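Local coordinates for T9SS C-terminal target domain-containing protein (Bacteroides cellulosilyticus, PDB 5JVK) that is a family 39 glycoside hydrolase that probably cleaves O-glycosidic bonds, at residues 344-349 with 386-391; 348-353 with 400-405. All blocks are in the same frame, centred on the assembly; numbering follows the deposited sequence.

Contact 1. Residues 344-349 with 386-391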
loop_
_atom_site.group_PDB
_atom_site.type_symbol
_atom_site.label_atom_id
_atom_site.label_comp_id
_atom_site.label_asym_id
_atom_site.label_seq_id
_atom_site.Cartn_x
_atom_site.Cartn_y
_atom_site.Cartn_z
ATOM N N ASN A 344 4.924 9.990 -4.353
ATOM C CA ASN A 344 6.370 9.934 -4.095
ATOM C C ASN A 344 6.873 11.214 -3.439
ATOM O O ASN A 344 6.287 12.284 -3.617
ATOM C CB ASN A 344 7.146 9.655 -5.387
ATOM C CG ASN A 344 6.963 10.740 -6.431
ATOM O OD1 ASN A 344 7.583 11.801 -6.357
ATOM N ND2 ASN A 344 6.113 10.475 -7.415
ATOM N N SER A 345 7.975 11.089 -2.699
ATOM C CA SER A 345 8.580 12.218 -1.976
ATOM C C SER A 345 9.420 13.186 -2.833
ATOM O O SER A 345 9.986 14.139 -2.290
ATOM C CB SER A 345 9.412 11.710 -0.791
ATOM O OG SER A 345 8.609 10.963 0.107
ATOM N N THR A 346 9.509 12.956 -4.147
ATOM C CA THR A 346 10.141 13.920 -5.057
ATOM C C THR A 346 9.178 15.063 -5.392
ATOM O O THR A 346 9.546 16.234 -5.267
ATOM C CB THR A 346 10.634 13.249 -6.357
ATOM O OG1 THR A 346 11.584 12.225 -6.039
ATOM C CG2 THR A 346 11.289 14.266 -7.297
ATOM N N THR A 347 7.959 14.718 -5.809
ATOM C CA THR A 347 6.934 15.712 -6.182
ATOM C C THR A 347 5.926 16.044 -5.064
ATOM O O THR A 347 5.053 16.894 -5.254
ATOM C CB THR A 347 6.159 15.279 -7.441
ATOM O OG1 THR A 347 5.520 14.022 -7.209
ATOM C CG2 THR A 347 7.095 15.158 -8.631
ATOM N N ASN A 348 6.032 15.368 -3.919
ATOM C CA ASN A 348 5.289 15.746 -2.712
ATOM C C ASN A 348 6.211 15.770 -1.498
ATOM O O ASN A 348 7.271 15.146 -1.492
ATOM C CB ASN A 348 4.138 14.769 -2.450
ATOM C CG ASN A 348 2.927 15.034 -3.328
ATOM O OD1 ASN A 348 2.309 16.096 -3.256
ATOM N ND2 ASN A 348 2.565 14.064 -4.139
ATOM N N LEU A 349 5.779 16.491 -0.468
ATOM C CA LEU A 349 6.425 16.452 0.841
ATOM C C LEU A 349 6.199 15.067 1.446
ATOM O O LEU A 349 5.235 14.386 1.085
ATOM C CB LEU A 349 5.824 17.514 1.765
ATOM C CG LEU A 349 5.914 18.986 1.357
ATOM C CD1 LEU A 349 4.998 19.834 2.229
ATOM C CD2 LEU A 349 7.348 19.481 1.444
ATOM N N ASP A 386 15.893 13.444 -6.597
ATOM C CA ASP A 386 15.136 13.965 -7.753
ATOM C C ASP A 386 14.685 12.904 -8.777
ATOM O O ASP A 386 14.199 13.258 -9.851
ATOM C CB ASP A 386 15.907 15.113 -8.438
ATOM C CG ASP A 386 17.133 14.644 -9.207
ATOM O OD1 ASP A 386 17.808 13.691 -8.760
ATOM O OD2 ASP A 386 17.432 15.252 -10.255
ATOM N N ASN A 387 14.850 11.619 -8.446
ATOM C CA ASN A 387 14.313 10.504 -9.237
ATOM C C ASN A 387 13.033 10.015 -8.553
ATOM O O ASN A 387 13.095 9.492 -7.438
ATOM C CB ASN A 387 15.357 9.377 -9.315
ATOM C CG ASN A 387 14.900 8.182 -10.146
ATOM O OD1 ASN A 387 13.801 8.161 -10.705
ATOM N ND2 ASN A 387 15.756 7.174 -10.230
ATOM N N ILE A 388 11.885 10.181 -9.217
ATOM C CA ILE A 388 10.581 9.853 -8.604
ATOM C C ILE A 388 10.443 8.378 -8.214
ATOM O O ILE A 388 9.831 8.064 -7.196
ATOM C CB ILE A 388 9.355 10.278 -9.471
ATOM C CG1 ILE A 388 9.270 9.513 -10.802
ATOM C CG2 ILE A 388 9.358 11.781 -9.728
ATOM C CD1 ILE A 388 7.950 9.716 -11.518
ATOM N N GLU A 389 11.037 7.493 -9.013
ATOM C CA GLU A 389 10.935 6.048 -8.803
ATOM C C GLU A 389 11.697 5.564 -7.561
ATOM O O GLU A 389 11.418 4.480 -7.062
ATOM C CB GLU A 389 11.420 5.287 -10.050
ATOM C CG GLU A 389 10.624 5.552 -11.330
ATOM C CD GLU A 389 9.183 5.042 -11.296
ATOM O OE1 GLU A 389 8.842 4.173 -10.468
ATOM O OE2 GLU A 389 8.376 5.513 -12.123
ATOM N N HIS A 390 12.642 6.370 -7.072
ATOM C CA HIS A 390 13.385 6.085 -5.835
ATOM C C HIS A 390 12.731 6.652 -4.568
ATOM O O HIS A 390 13.329 6.564 -3.492
ATOM C CB HIS A 390 14.809 6.659 -5.944
ATOM C CG HIS A 390 15.674 5.958 -6.943
ATOM N ND1 HIS A 390 17.014 6.242 -7.086
ATOM C CD2 HIS A 390 15.402 4.973 -7.831
ATOM C CE1 HIS A 390 17.528 5.477 -8.032
ATOM N NE2 HIS A 390 16.571 4.695 -8.499
ATOM N N ASN A 391 11.534 7.235 -4.680
ATOM C CA ASN A 391 10.909 7.944 -3.554
ATOM C C ASN A 391 9.428 7.604 -3.289
ATOM O O ASN A 391 8.758 8.322 -2.546
ATOM C CB ASN A 391 11.098 9.451 -3.760
ATOM C CG ASN A 391 12.550 9.869 -3.659
ATOM O OD1 ASN A 391 13.197 10.164 -4.660
ATOM N ND2 ASN A 391 13.076 9.874 -2.445
#

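Contact 2. Residues 348-353 with 400-405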
loop_
_atom_site.group_PDB
_atom_site.type_symbol
_atom_site.label_atom_id
_atom_site.label_comp_id
_atom_site.label_asym_id
_atom_site.label_seq_id
_atom_site.Cartn_x
_atom_site.Cartn_y
_atom_site.Cartn_z
ATOM N N ASN A 348 6.032 15.368 -3.919
ATOM C CA ASN A 348 5.289 15.746 -2.712
ATOM C C ASN A 348 6.211 15.770 -1.498
ATOM O O ASN A 348 7.271 15.146 -1.492
ATOM C CB ASN A 348 4.138 14.769 -2.450
ATOM C CG ASN A 348 2.927 15.034 -3.328
ATOM O OD1 ASN A 348 2.309 16.096 -3.256
ATOM N ND2 ASN A 348 2.565 14.064 -4.139
ATOM N N LEU A 349 5.779 16.491 -0.468
ATOM C CA LEU A 349 6.425 16.452 0.841
ATOM C C LEU A 349 6.199 15.067 1.446
ATOM O O LEU A 349 5.235 14.386 1.085
ATOM C CB LEU A 349 5.824 17.514 1.765
ATOM C CG LEU A 349 5.914 18.986 1.357
ATOM C CD1 LEU A 349 4.998 19.834 2.229
ATOM C CD2 LEU A 349 7.348 19.481 1.444
ATOM N N ASP A 350 7.067 14.657 2.370
ATOM C CA ASP A 350 6.880 13.391 3.093
ATOM C C ASP A 350 5.527 13.353 3.807
ATOM O O ASP A 350 4.858 12.323 3.818
ATOM C CB ASP A 350 7.992 13.173 4.136
ATOM C CG ASP A 350 9.289 12.629 3.540
ATOM O OD1 ASP A 350 9.289 12.120 2.397
ATOM O OD2 ASP A 350 10.319 12.700 4.248
ATOM N N ILE A 351 5.138 14.478 4.401
ATOM C CA ILE A 351 3.893 14.563 5.159
ATOM C C ILE A 351 2.656 14.522 4.247
ATOM O O ILE A 351 1.605 14.023 4.659
ATOM C CB ILE A 351 3.886 15.803 6.099
ATOM C CG1 ILE A 351 2.885 15.612 7.237
ATOM C CG2 ILE A 351 3.601 17.098 5.342
ATOM C CD1 ILE A 351 3.269 14.538 8.239
ATOM N N GLU A 352 2.790 15.035 3.021
ATOM C CA GLU A 352 1.732 14.915 2.009
ATOM C C GLU A 352 1.535 13.457 1.583
ATOM O O GLU A 352 0.401 12.981 1.512
ATOM C CB GLU A 352 2.018 15.808 0.795
ATOM C CG GLU A 352 1.822 17.295 1.080
ATOM C CD GLU A 352 2.276 18.215 -0.049
ATOM O OE1 GLU A 352 3.045 17.781 -0.937
ATOM O OE2 GLU A 352 1.866 19.396 -0.042
ATOM N N GLN A 353 2.642 12.757 1.325
ATOM C CA GLN A 353 2.619 11.321 1.002
ATOM C C GLN A 353 1.889 10.515 2.086
ATOM O O GLN A 353 1.089 9.629 1.775
ATOM C CB GLN A 353 4.045 10.771 0.822
ATOM C CG GLN A 353 4.105 9.384 0.182
ATOM C CD GLN A 353 5.396 8.613 0.460
ATOM O OE1 GLN A 353 6.005 8.744 1.523
ATOM N NE2 GLN A 353 5.801 7.776 -0.494
ATOM N N SER A 400 14.794 2.815 7.192
ATOM C CA SER A 400 14.313 3.863 8.087
ATOM C C SER A 400 12.895 4.234 7.650
ATOM O O SER A 400 12.674 4.481 6.464
ATOM C CB SER A 400 15.223 5.089 8.002
ATOM O OG SER A 400 14.813 6.100 8.898
ATOM N N PRO A 401 11.930 4.271 8.592
ATOM C CA PRO A 401 10.551 4.594 8.211
ATOM C C PRO A 401 10.357 6.072 7.879
ATOM O O PRO A 401 10.906 6.939 8.565
ATOM C CB PRO A 401 9.744 4.209 9.455
ATOM C CG PRO A 401 10.693 4.407 10.582
ATOM C CD PRO A 401 12.050 4.038 10.044
ATOM N N LYS A 402 9.602 6.334 6.814
ATOM C CA LYS A 402 9.147 7.680 6.473
ATOM C C LYS A 402 7.797 7.899 7.171
ATOM O O LYS A 402 7.203 6.931 7.659
ATOM C CB LYS A 402 9.015 7.821 4.956
ATOM C CG LYS A 402 10.338 7.679 4.206
ATOM C CD LYS A 402 10.132 7.340 2.739
ATOM C CE LYS A 402 9.411 8.454 2.001
ATOM N NZ LYS A 402 9.305 8.187 0.542
ATOM N N PRO A 403 7.310 9.160 7.243
ATOM C CA PRO A 403 5.999 9.426 7.866
ATOM C C PRO A 403 4.824 8.607 7.305
ATOM O O PRO A 403 3.898 8.288 8.052
ATOM C CB PRO A 403 5.781 10.915 7.589
ATOM C CG PRO A 403 7.153 11.479 7.537
ATOM C CD PRO A 403 7.996 10.418 6.887
ATOM N N SER A 404 4.873 8.276 6.013
ATOM C CA SER A 404 3.838 7.471 5.364
ATOM C C SER A 404 3.671 6.078 5.968
ATOM O O SER A 404 2.567 5.522 5.946
ATOM C CB SER A 404 4.106 7.364 3.862
ATOM O OG SER A 404 5.395 6.843 3.612
ATOM N N TYR A 405 4.758 5.518 6.500
ATOM C CA TYR A 405 4.695 4.252 7.226
ATOM C C TYR A 405 3.805 4.373 8.461
ATOM O O TYR A 405 2.932 3.534 8.687
ATOM C CB TYR A 405 6.091 3.784 7.645
ATOM C CG TYR A 405 6.075 2.412 8.267
ATOM C CD1 TYR A 405 5.772 2.241 9.620
ATOM C CD2 TYR A 405 6.332 1.279 7.503
ATOM C CE1 TYR A 405 5.735 0.982 10.192
ATOM C CE2 TYR A 405 6.304 0.015 8.069
ATOM C CZ TYR A 405 6.002 -0.128 9.413
ATOM O OH TYR A 405 5.967 -1.377 9.973
HETATM O O HOH W 1 6.309 9.837 4.109
#

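Contact 1. Residues 344-349 with 386-391
The carboxamide of N344 lies flat beneath I388: the branched carbon CB of I388 stands 3.8 Å from N344 ND2 and almost as near to OD1, over one face of the amide, with the methyl CG2 beside it. The oxygen of the same amide turns back into its own loop, where OD1 accepts from T347 N at 3.0 Å with the donor tilted 23° from the carbonyl plane, the Asx motif; T346 N adds a weak bond. The torsion behind this sets CG between the backbone N and the carbonyl carbon (chi1 62°), folding the amide over the turn while its face remains against I388. A second flat group is internal to 386-391, on the side away from N344: N387 ND2 sits over the centre of one face of the H390 imidazole without a hydrogen bond to it. With an alanine here in place of N344 the OD1 acceptor is gone, and the turn around T347 N would probably be freer to shift, with I388 left without the amide face it rests on.

Between the backbones, S345 N donates to N391 O at 2.9 Å in a nearly straight bond (165° at the hydrogen). N344 CA approaches the same oxygen at 3.3 Å in a CA-H...O contact. T346 adds apolar contacts: its CB meets I388 CG2 at 3.9 Å and its methyl CG2 lies against D386 CA, while its hydroxyl is hydrogen-bonded to P385 O. These loops follow the seventh and eighth strands of the (beta/alpha)8 barrel. The chemistry thus implies a division of labour, in which a backbone bond joins the two loops, while N344 serves its own turn through OD1 and I388 through its amide face.

Contact 2. Residues 348-353 with 400-405
S404 OG donates to Q353 OE1 at 2.9 Å, reaching the amide oxygen from well above its carbonyl plane (63° out of it). Q353 arrives there on an extended chain, CG anti to the backbone N (chi1 -167°), which carries the carboxamide across to the other helix. A water is the second donor to Q353 OE1, at 2.8 Å; it also donates to D350 O and accepts from S404 N at 2.9 Å. That last bond matters because S404 N lies in a first helical turn, where a backbone N-H has no carbonyl of the preceding turn to bind. Q353 NE2 spends its hydrogens on W343 O and G393 O, so both ends of this buried amide are occupied.

The two helices, 350-366 and 403-415, follow the last two strands of the (beta/alpha)8 barrel, and they meet here through their N-terminal turns. On helix 350-366, L349 is at the N-cap and its N donates to E352 OE1 at 3.1 Å, so the carboxylate takes up an N-H ahead of the helix.

Beside the polar group, P403 lays CG against D350 CB at 3.9 Å, an apolar contact next to the water. K402 crosses D350 and Q353 at about a right angle to each, its CE near D350 OD1 and 3.5 Å from Q353 OE1. Its ammonium stays 4.3 Å (NZ) from D350 OD1, beyond a salt bridge, although the opposite charges probably still attract. The two share the hydroxyl of S345, which bridges the charges through hydrogen bonds to D350 OD1 and K402 NZ; K402 NZ also bonds G393 O.

From the N terminus, the chain leaves strand 335-341, runs through 344-349 and enters helix 350-366; strand 373-375 then completes the barrel before the chain passes 386-391 and reaches 400-405 at the start of helix 403-415. Contact 1 closes the loop from 344-349 to 386-391, and contact 2 the one from 348-353 to 400-405. The closures cross rather than nest, since contact 2 begins within the first segment of contact 1, sharing N348 and L349, and ends beyond its second. Their centres lie about 10 Å apart. Contact 1 ties loop to loop and contact 2 helix start to helix start, with S345 of the former joining D350 and K402 of the latter.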